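Local coordinates for heme utilization cystosolic carrier protein HutX (Pectobacterium carotovorum, PDB 2PH0) that probably carries heme in the cytosol as a member of the ChuX/HutX heme-utilisation family, at residues M3-L8 against E18-K23; A30-L35 against A109-K114; G98-T103 against A131-I136. All blocks are in the same frame, centred on the assembly; numbering follows the deposited sequence.

Contact 1: M3-L8 against E18-K23; sequences MTLNEL and EDIAGK
Leu5 and Ile20 bring the N-terminal helix 5-10 against helix 17-23, their CA atoms 8.1 Å apart and the nearest such pair between 3-8 and 18-23. No hydrogen bond links the two segments, and the contact is made by side-chain ends. Ile20 carries it from the second helix: its CG2 branch, anti to the backbone N (CG1 lies beside that N, chi1 -65°), reaches two leucines one helical turn apart. Leu5 CD1 lies 3.6 Å from Ile20 CG2, and Leu8 CD2 lies 3.8 Å from the same Ile20 CG2, so a single methyl is met by one branch of each leucine. Both leucines cross the isoleucine at a slant. Tyr24 packs on Leu5 and Leu8, while Pro13 and Val31 of helix 28-33 touch Ile20.

At the outer edge the fully extended chain of Lys23 crosses selenomethionine Met3 at about a right angle; Met3 bends at its last torsion (chi3 69°), and its CE comes 3.9 Å from Lys23 NZ. The start of helix 5-10 is secured within its own segment by a capping box: Glu7 N donates to Thr4 OG1 at 3.1 Å, and Thr4 N donates to Glu7 OE1 at 3.0 Å, nearly straight at 175° and on the anti side of the carboxylate. Tyr24 OH donates a hydrogen bond to Met3 O. Between the two segments the contact is therefore a small apolar patch on the protein surface; the capping-box bonds stay within 3-8, and the Tyr24 hydroxyl adds a polar tie just beyond the second helix.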
loop_
_atom_site.group_PDB
_atom_site.type_symbol
_atom_site.label_atom_id
_atom_site.label_comp_id
_atom_site.label_asym_id
_atom_site.label_seq_id
_atom_site.Cartn_x
_atom_site.Cartn_y
_atom_site.Cartn_z
HETATM N N MSE B 3 -31.340 -7.047 -9.733
HETATM C CA MSE B 3 -30.780 -7.787 -8.607
HETATM C C MSE B 3 -30.120 -6.805 -7.641
HETATM O O MSE B 3 -29.268 -6.016 -8.048
HETATM C CB MSE B 3 -29.750 -8.788 -9.126
HETATM C CG MSE B 3 -29.025 -9.586 -8.063
HETATM SE SE MSE B 3 -27.874 -10.883 -8.916
HETATM C CE MSE B 3 -26.586 -9.664 -9.684
ATOM N N THR B 4 -30.520 -6.854 -6.372
ATOM C CA THR B 4 -29.972 -5.953 -5.361
ATOM C C THR B 4 -28.626 -6.441 -4.858
ATOM O O THR B 4 -28.303 -7.617 -4.972
ATOM C CB THR B 4 -30.897 -5.838 -4.137
ATOM O OG1 THR B 4 -30.933 -7.096 -3.449
ATOM C CG2 THR B 4 -32.308 -5.450 -4.568
ATOM N N LEU B 5 -27.840 -5.525 -4.303
ATOM C CA LEU B 5 -26.537 -5.877 -3.765
ATOM C C LEU B 5 -26.673 -7.022 -2.760
ATOM O O LEU B 5 -25.872 -7.956 -2.738
ATOM C CB LEU B 5 -25.930 -4.653 -3.073
ATOM C CG LEU B 5 -24.577 -4.791 -2.377
ATOM C CD1 LEU B 5 -23.524 -5.267 -3.374
ATOM C CD2 LEU B 5 -24.182 -3.444 -1.783
ATOM N N ASN B 6 -27.695 -6.939 -1.919
ATOM C CA ASN B 6 -27.905 -7.966 -0.914
ATOM C C ASN B 6 -28.175 -9.328 -1.555
ATOM O O ASN B 6 -27.632 -10.334 -1.124
ATOM C CB ASN B 6 -29.062 -7.569 -0.000
ATOM C CG ASN B 6 -28.943 -8.177 1.379
ATOM O OD1 ASN B 6 -29.473 -9.257 1.645
ATOM N ND2 ASN B 6 -28.229 -7.488 2.266
ATOM N N GLU B 7 -29.006 -9.353 -2.591
ATOM C CA GLU B 7 -29.323 -10.612 -3.262
ATOM C C GLU B 7 -28.099 -11.203 -3.950
ATOM O O GLU B 7 -27.916 -12.422 -3.976
ATOM C CB GLU B 7 -30.435 -10.396 -4.285
ATOM C CG GLU B 7 -31.752 -9.954 -3.669
ATOM C CD GLU B 7 -32.809 -9.662 -4.713
ATOM O OE1 GLU B 7 -32.495 -8.941 -5.683
ATOM O OE2 GLU B 7 -33.953 -10.145 -4.560
ATOM N N LEU B 8 -27.260 -10.342 -4.515
ATOM C CA LEU B 8 -26.063 -10.819 -5.190
ATOM C C LEU B 8 -25.109 -11.481 -4.206
ATOM O O LEU B 8 -24.565 -12.551 -4.474
ATOM C CB LEU B 8 -25.334 -9.661 -5.887
ATOM C CG LEU B 8 -23.950 -10.038 -6.425
ATOM C CD1 LEU B 8 -24.099 -11.126 -7.485
ATOM C CD2 LEU B 8 -23.264 -8.810 -7.001
ATOM N N GLU B 18 -14.242 -5.790 -4.563
ATOM C CA GLU B 18 -13.988 -4.494 -5.178
ATOM C C GLU B 18 -14.797 -4.331 -6.452
ATOM O O GLU B 18 -15.347 -3.257 -6.709
ATOM C CB GLU B 18 -12.505 -4.321 -5.518
ATOM C CG GLU B 18 -11.636 -3.857 -4.370
ATOM C CD GLU B 18 -11.236 -4.976 -3.441
ATOM O OE1 GLU B 18 -11.596 -6.150 -3.710
ATOM O OE2 GLU B 18 -10.558 -4.676 -2.437
ATOM N N ASP B 19 -14.862 -5.388 -7.256
ATOM C CA ASP B 19 -15.618 -5.334 -8.503
ATOM C C ASP B 19 -17.115 -5.236 -8.243
ATOM O O ASP B 19 -17.851 -4.631 -9.019
ATOM C CB ASP B 19 -15.315 -6.555 -9.377
ATOM C CG ASP B 19 -13.881 -6.570 -9.880
ATOM O OD1 ASP B 19 -13.352 -5.481 -10.198
ATOM O OD2 ASP B 19 -13.287 -7.666 -9.968
ATOM N N ILE B 20 -17.567 -5.823 -7.144
ATOM C CA ILE B 20 -18.976 -5.764 -6.801
ATOM C C ILE B 20 -19.321 -4.344 -6.382
ATOM O O ILE B 20 -20.396 -3.842 -6.693
ATOM C CB ILE B 20 -19.310 -6.753 -5.667
ATOM C CG1 ILE B 20 -19.079 -8.186 -6.160
ATOM C CG2 ILE B 20 -20.752 -6.563 -5.218
ATOM C CD1 ILE B 20 -19.165 -9.246 -5.080
ATOM N N ALA B 21 -18.396 -3.696 -5.680
ATOM C CA ALA B 21 -18.609 -2.329 -5.240
ATOM C C ALA B 21 -18.756 -1.445 -6.471
ATOM O O ALA B 21 -19.608 -0.559 -6.516
ATOM C CB ALA B 21 -17.431 -1.855 -4.395
ATOM N N GLY B 22 -17.921 -1.705 -7.471
ATOM C CA GLY B 22 -17.960 -0.914 -8.683
ATOM C C GLY B 22 -19.238 -1.152 -9.451
ATOM O O GLY B 22 -19.834 -0.214 -9.973
ATOM N N LYS B 23 -19.657 -2.412 -9.512
ATOM C CA LYS B 23 -20.870 -2.791 -10.224
ATOM C C LYS B 23 -22.080 -2.083 -9.628
ATOM O O LYS B 23 -23.059 -1.822 -10.323
ATOM C CB LYS B 23 -21.069 -4.307 -10.154
ATOM C CG LYS B 23 -22.258 -4.817 -10.959
ATOM C CD LYS B 23 -22.357 -6.337 -10.917
ATOM C CE LYS B 23 -23.492 -6.831 -11.811
ATOM N NZ LYS B 23 -23.594 -8.316 -11.852
#

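Contact 2: A30-L35 against A109-K114; sequences AVVEAL and AFIERK
Apolar contacts alone join Val32 of helix 28-33 and Leu35 just beyond it to Ala109 and Ile111 on one face of strand 107-115. Val32 uses both methyls. With CG1 anti to the backbone N (chi1 172°), that branch meets Ala109 CB, the distance from Val32 CG1 to Ala109 CB being 3.6 Å. Val32 CG2 lies 3.9 Å from Ile111 CD1, and the same Ile111 CD1 is 4.0 Å from Val32 CG1, so the end of the isoleucine sits against the fork of the valine. The other branch of Ile111 serves a second partner: Ile111 CG2 is 4.1 Å from Leu35 CD1, where the two side chains cross at roughly a right angle. Leu35 lies in the chain leading toward strand 40-44.

This is helix-on-sheet packing, in which helix 28-33 lies over one face of the six-stranded antiparallel sheet. Cys40 and Leu42 of strand 40-44 and Phe126 of strand 118-126 also touch Val32, which therefore spans three adjacent strands. The alternate residues of 109-114 point to the opposite face, where Phe110 meets Phe154 of helix 148-160 edge-to-face.

Hydrogen bonds lie within 30-35 or lead outside the contact. Ala34 N donates to Val31 O at 3.1 Å and Leu35 N to Val32 O at 3.1 Å, both bonds running from N-H to the carbonyl three residues earlier. The backbone of Ala109 pairs with Val124 and that of Phe110 with Thr41, while Arg113 NH2 donates to the carbonyls of Pro13 and Gly15.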
loop_
_atom_site.group_PDB
_atom_site.type_symbol
_atom_site.label_atom_id
_atom_site.label_comp_id
_atom_site.label_asym_id
_atom_site.label_seq_id
_atom_site.Cartn_x
_atom_site.Cartn_y
_atom_site.Cartn_z
ATOM N N ALA B 30 -19.598 -0.579 1.876
ATOM C CA ALA B 30 -21.022 -0.781 1.627
ATOM C C ALA B 30 -21.268 -2.248 1.265
ATOM O O ALA B 30 -22.212 -2.873 1.756
ATOM C CB ALA B 30 -21.495 0.138 0.498
ATOM N N VAL B 31 -20.404 -2.795 0.415
ATOM C CA VAL B 31 -20.516 -4.186 0.008
ATOM C C VAL B 31 -20.289 -5.123 1.194
ATOM O O VAL B 31 -21.060 -6.052 1.408
ATOM C CB VAL B 31 -19.496 -4.525 -1.102
ATOM C CG1 VAL B 31 -19.609 -5.979 -1.492
ATOM C CG2 VAL B 31 -19.744 -3.635 -2.308
ATOM N N VAL B 32 -19.240 -4.867 1.972
ATOM C CA VAL B 32 -18.925 -5.709 3.125
ATOM C C VAL B 32 -20.024 -5.702 4.179
ATOM O O VAL B 32 -20.345 -6.739 4.771
ATOM C CB VAL B 32 -17.583 -5.274 3.745
ATOM C CG1 VAL B 32 -17.326 -6.004 5.055
ATOM C CG2 VAL B 32 -16.466 -5.567 2.750
ATOM N N GLU B 33 -20.603 -4.526 4.394
ATOM C CA GLU B 33 -21.677 -4.318 5.356
ATOM C C GLU B 33 -22.918 -5.115 4.956
ATOM O O GLU B 33 -23.768 -5.433 5.795
ATOM C CB GLU B 33 -21.994 -2.820 5.400
ATOM C CG GLU B 33 -23.100 -2.385 6.321
ATOM C CD GLU B 33 -23.183 -0.872 6.402
ATOM O OE1 GLU B 33 -23.402 -0.222 5.351
ATOM O OE2 GLU B 33 -23.021 -0.333 7.518
ATOM N N ALA B 34 -23.012 -5.434 3.670
ATOM C CA ALA B 34 -24.147 -6.179 3.138
ATOM C C ALA B 34 -23.923 -7.687 3.071
ATOM O O ALA B 34 -24.828 -8.431 2.695
ATOM C CB ALA B 34 -24.495 -5.657 1.756
ATOM N N LEU B 35 -22.726 -8.145 3.421
ATOM C CA LEU B 35 -22.438 -9.578 3.380
ATOM C C LEU B 35 -23.243 -10.349 4.405
ATOM O O LEU B 35 -23.670 -9.799 5.419
ATOM C CB LEU B 35 -20.955 -9.854 3.655
ATOM C CG LEU B 35 -19.935 -9.543 2.564
ATOM C CD1 LEU B 35 -18.541 -9.410 3.187
ATOM C CD2 LEU B 35 -19.975 -10.639 1.509
ATOM N N ALA B 109 -13.508 -5.254 9.449
ATOM C CA ALA B 109 -14.332 -6.407 9.105
ATOM C C ALA B 109 -13.530 -7.694 9.074
ATOM O O ALA B 109 -12.397 -7.730 8.576
ATOM C CB ALA B 109 -15.007 -6.189 7.739
ATOM N N PHE B 110 -14.129 -8.750 9.623
ATOM C CA PHE B 110 -13.533 -10.076 9.631
ATOM C C PHE B 110 -14.387 -10.848 8.624
ATOM O O PHE B 110 -15.566 -11.114 8.855
ATOM C CB PHE B 110 -13.620 -10.697 11.028
ATOM C CG PHE B 110 -12.685 -10.067 12.029
ATOM C CD1 PHE B 110 -12.979 -8.836 12.610
ATOM C CD2 PHE B 110 -11.502 -10.705 12.381
ATOM C CE1 PHE B 110 -12.097 -8.254 13.533
ATOM C CE2 PHE B 110 -10.618 -10.131 13.299
ATOM C CZ PHE B 110 -10.920 -8.904 13.873
ATOM N N ILE B 111 -13.781 -11.187 7.492
ATOM C CA ILE B 111 -14.494 -11.847 6.408
ATOM C C ILE B 111 -14.005 -13.250 6.117
ATOM O O ILE B 111 -12.812 -13.469 5.935
ATOM C CB ILE B 111 -14.345 -11.023 5.108
ATOM C CG1 ILE B 111 -14.749 -9.569 5.362
ATOM C CG2 ILE B 111 -15.182 -11.631 3.997
ATOM C CD1 ILE B 111 -14.497 -8.653 4.184
ATOM N N GLU B 112 -14.936 -14.198 6.067
ATOM C CA GLU B 112 -14.596 -15.571 5.734
ATOM C C GLU B 112 -15.442 -15.891 4.504
ATOM O O GLU B 112 -16.657 -16.033 4.602
ATOM C CB GLU B 112 -14.930 -16.512 6.894
ATOM C CG GLU B 112 -14.022 -16.319 8.103
ATOM C CD GLU B 112 -14.320 -17.279 9.252
ATOM O OE1 GLU B 112 -15.348 -17.106 9.942
ATOM O OE2 GLU B 112 -13.521 -18.210 9.465
ATOM N N ARG B 113 -14.800 -15.962 3.345
ATOM C CA ARG B 113 -15.519 -16.239 2.103
ATOM C C ARG B 113 -14.613 -16.933 1.095
ATOM O O ARG B 113 -13.401 -16.994 1.272
ATOM C CB ARG B 113 -16.038 -14.927 1.499
ATOM C CG ARG B 113 -14.929 -13.940 1.143
ATOM C CD ARG B 113 -15.490 -12.623 0.629
ATOM N NE ARG B 113 -16.081 -12.745 -0.701
ATOM C CZ ARG B 113 -15.416 -12.570 -1.837
ATOM N NH1 ARG B 113 -14.125 -12.256 -1.817
ATOM N NH2 ARG B 113 -16.043 -12.707 -2.995
ATOM N N LYS B 114 -15.202 -17.466 0.033
ATOM C CA LYS B 114 -14.396 -18.122 -0.981
ATOM C C LYS B 114 -13.942 -17.139 -2.049
ATOM O O LYS B 114 -14.646 -16.190 -2.375
ATOM C CB LYS B 114 -15.178 -19.258 -1.642
ATOM C CG LYS B 114 -15.235 -20.533 -0.825
ATOM C CD LYS B 114 -15.903 -21.650 -1.609
ATOM C CE LYS B 114 -15.705 -22.984 -0.921
ATOM N NZ LYS B 114 -14.252 -23.291 -0.786
#

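Contact 3: G98-T103 against A131-I136; sequences GHIRAT and AAMFKI
Ile100 and Met133 mark the nearest backbone approach of 98-103 to 131-136, with CA atoms 9.0 Å apart: strand 96-101 faces strand 132-137 through side chains, without a hydrogen bond between them. The second segment turns a corner at Met133, which allows Met133 and the next residue, Phe134, both to point toward Ile100.

Ile100 CG2, anti to the backbone N, lies between these two neighbours. It meets the end of selenomethionine Met133, whose chain bends at its last torsion (chi3 45°) and places CE 3.7 Å from Ile100 CG2; the same Ile100 CG2 is 4.1 Å from Phe134 CE1. The other branch of the isoleucine runs to the far end of the Phe134 ring alone, with Ile100 CD1 3.8 Å from Phe134 CZ and 4.0 Å from Phe134 CE1. The methyl approaches the ring obliquely, while the two side chains as wholes cross at about a right angle. The Phe134 ring also stacks with that of Phe125.

All three touching residues are buried. Phe48 of helix 48-55 packs on both Ile100 and Phe134, and Trp52 of that helix also touches Ile100. The second subunit adds Asp69 against Met133 and Leu72 against Phe134, while His99 and Ile100 pair in an antiparallel ladder with one of its strands. The contact thus packs an outer strand of the three-stranded sheet against an inner strand of the six-stranded sheet: sheet-to-sheet packing beside a beta ladder that runs on across the interface, consistent with the dimer of a ChuX/HutX-family protein.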
loop_
_atom_site.group_PDB
_atom_site.type_symbol
_atom_site.label_atom_id
_atom_site.label_comp_id
_atom_site.label_asym_id
_atom_site.label_seq_id
_atom_site.Cartn_x
_atom_site.Cartn_y
_atom_site.Cartn_z
ATOM N N GLY B 98 6.217 0.993 8.324
ATOM C CA GLY B 98 5.299 2.024 7.881
ATOM C C GLY B 98 4.656 2.822 8.994
ATOM O O GLY B 98 4.995 2.678 10.178
ATOM N N HIS B 99 3.696 3.651 8.603
ATOM C CA HIS B 99 2.993 4.529 9.523
ATOM C C HIS B 99 1.522 4.530 9.153
ATOM O O HIS B 99 1.173 4.806 8.009
ATOM C CB HIS B 99 3.552 5.943 9.380
ATOM C CG HIS B 99 5.046 6.004 9.449
ATOM N ND1 HIS B 99 5.734 6.025 10.643
ATOM C CD2 HIS B 99 5.985 5.983 8.473
ATOM C CE1 HIS B 99 7.033 6.013 10.399
ATOM N NE2 HIS B 99 7.212 5.987 9.091
ATOM N N ILE B 100 0.664 4.216 10.119
ATOM C CA ILE B 100 -0.775 4.192 9.876
ATOM C C ILE B 100 -1.432 5.337 10.644
ATOM O O ILE B 100 -1.259 5.459 11.860
ATOM C CB ILE B 100 -1.365 2.837 10.319
ATOM C CG1 ILE B 100 -0.700 1.716 9.516
ATOM C CG2 ILE B 100 -2.878 2.830 10.131
ATOM C CD1 ILE B 100 -0.912 0.314 10.077
ATOM N N ARG B 101 -2.184 6.180 9.941
ATOM C CA ARG B 101 -2.833 7.318 10.586
ATOM C C ARG B 101 -3.931 6.860 11.539
ATOM O O ARG B 101 -4.897 6.207 11.132
ATOM C CB ARG B 101 -3.399 8.281 9.544
ATOM C CG ARG B 101 -3.949 9.564 10.163
ATOM C CD ARG B 101 -4.455 10.536 9.109
ATOM N NE ARG B 101 -3.391 10.969 8.208
ATOM C CZ ARG B 101 -3.518 11.955 7.325
ATOM N NH1 ARG B 101 -4.665 12.614 7.223
ATOM N NH2 ARG B 101 -2.498 12.282 6.541
ATOM N N ALA B 102 -3.770 7.236 12.810
ATOM C CA ALA B 102 -4.676 6.861 13.902
ATOM C C ALA B 102 -6.170 7.112 13.726
ATOM O O ALA B 102 -6.983 6.224 13.965
ATOM C CB ALA B 102 -4.202 7.517 15.198
ATOM N N THR B 103 -6.535 8.324 13.328
ATOM C CA THR B 103 -7.940 8.682 13.154
ATOM C C THR B 103 -8.589 8.112 11.892
ATOM O O THR B 103 -9.804 8.214 11.711
ATOM C CB THR B 103 -8.104 10.217 13.092
ATOM O OG1 THR B 103 -9.497 10.553 13.075
ATOM C CG2 THR B 103 -7.446 10.768 11.817
ATOM N N ALA B 131 -13.291 2.952 1.887
ATOM C CA ALA B 131 -12.294 2.245 1.098
ATOM C C ALA B 131 -11.395 1.457 2.041
ATOM O O ALA B 131 -11.253 1.811 3.212
ATOM C CB ALA B 131 -11.463 3.231 0.287
ATOM N N ALA B 132 -10.786 0.389 1.535
ATOM C CA ALA B 132 -9.895 -0.421 2.359
ATOM C C ALA B 132 -8.540 0.243 2.462
ATOM O O ALA B 132 -7.925 0.558 1.442
ATOM C CB ALA B 132 -9.731 -1.810 1.751
HETATM N N MSE B 133 -8.077 0.473 3.688
HETATM C CA MSE B 133 -6.761 1.071 3.892
HETATM C C MSE B 133 -5.753 -0.033 3.586
HETATM O O MSE B 133 -4.709 0.198 2.969
HETATM C CB MSE B 133 -6.644 1.558 5.332
HETATM C CG MSE B 133 -7.582 2.716 5.623
HETATM SE SE MSE B 133 -7.799 3.075 7.499
HETATM C CE MSE B 133 -5.942 2.979 8.027
ATOM N N PHE B 134 -6.091 -1.243 4.015
ATOM C CA PHE B 134 -5.285 -2.427 3.765
ATOM C C PHE B 134 -6.063 -3.640 4.251
ATOM O O PHE B 134 -7.088 -3.504 4.923
ATOM C CB PHE B 134 -3.906 -2.361 4.460
ATOM C CG PHE B 134 -3.951 -1.889 5.884
ATOM C CD1 PHE B 134 -3.848 -0.536 6.182
ATOM C CD2 PHE B 134 -4.113 -2.794 6.929
ATOM C CE1 PHE B 134 -3.911 -0.088 7.501
ATOM C CE2 PHE B 134 -4.177 -2.355 8.252
ATOM C CZ PHE B 134 -4.078 -1.000 8.537
ATOM N N LYS B 135 -5.583 -4.823 3.898
ATOM C CA LYS B 135 -6.253 -6.055 4.300
ATOM C C LYS B 135 -5.204 -7.023 4.796
ATOM O O LYS B 135 -4.047 -6.956 4.379
ATOM C CB LYS B 135 -6.955 -6.697 3.106
ATOM C CG LYS B 135 -7.847 -5.785 2.290
ATOM C CD LYS B 135 -8.415 -6.582 1.127
ATOM C CE LYS B 135 -9.170 -5.710 0.145
ATOM N NZ LYS B 135 -9.603 -6.525 -1.019
ATOM N N ILE B 136 -5.605 -7.931 5.676
ATOM C CA ILE B 136 -4.685 -8.932 6.178
ATOM C C ILE B 136 -5.322 -10.303 5.931
ATOM O O ILE B 136 -6.445 -10.539 6.362
ATOM C CB ILE B 136 -4.432 -8.745 7.689
ATOM C CG1 ILE B 136 -3.828 -7.357 7.941
ATOM C CG2 ILE B 136 -3.482 -9.823 8.199
ATOM C CD1 ILE B 136 -3.668 -7.018 9.403
#

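From the N terminus, contact 1 comes first and closes a short loop of nine residues, folding helix 5-10 back on helix 17-23. Contact 2 opens after it and spans 73 residues, setting helix 28-33 on the six-stranded sheet. Before that loop closes at strand 107-115, contact 3 opens at strand 96-101, and it closes later at strand 132-137, so the two long-range contacts cross. Contacts 1 and 2 adjoin, with Ile20 and Ala21 packing on Val31. Contact 3 lies on the other side of the chain's centre from contact 2. Contacts 1 and 3 are tied separately, by the Glu18–Lys135 salt bridge, whose exact geometry is doubtful.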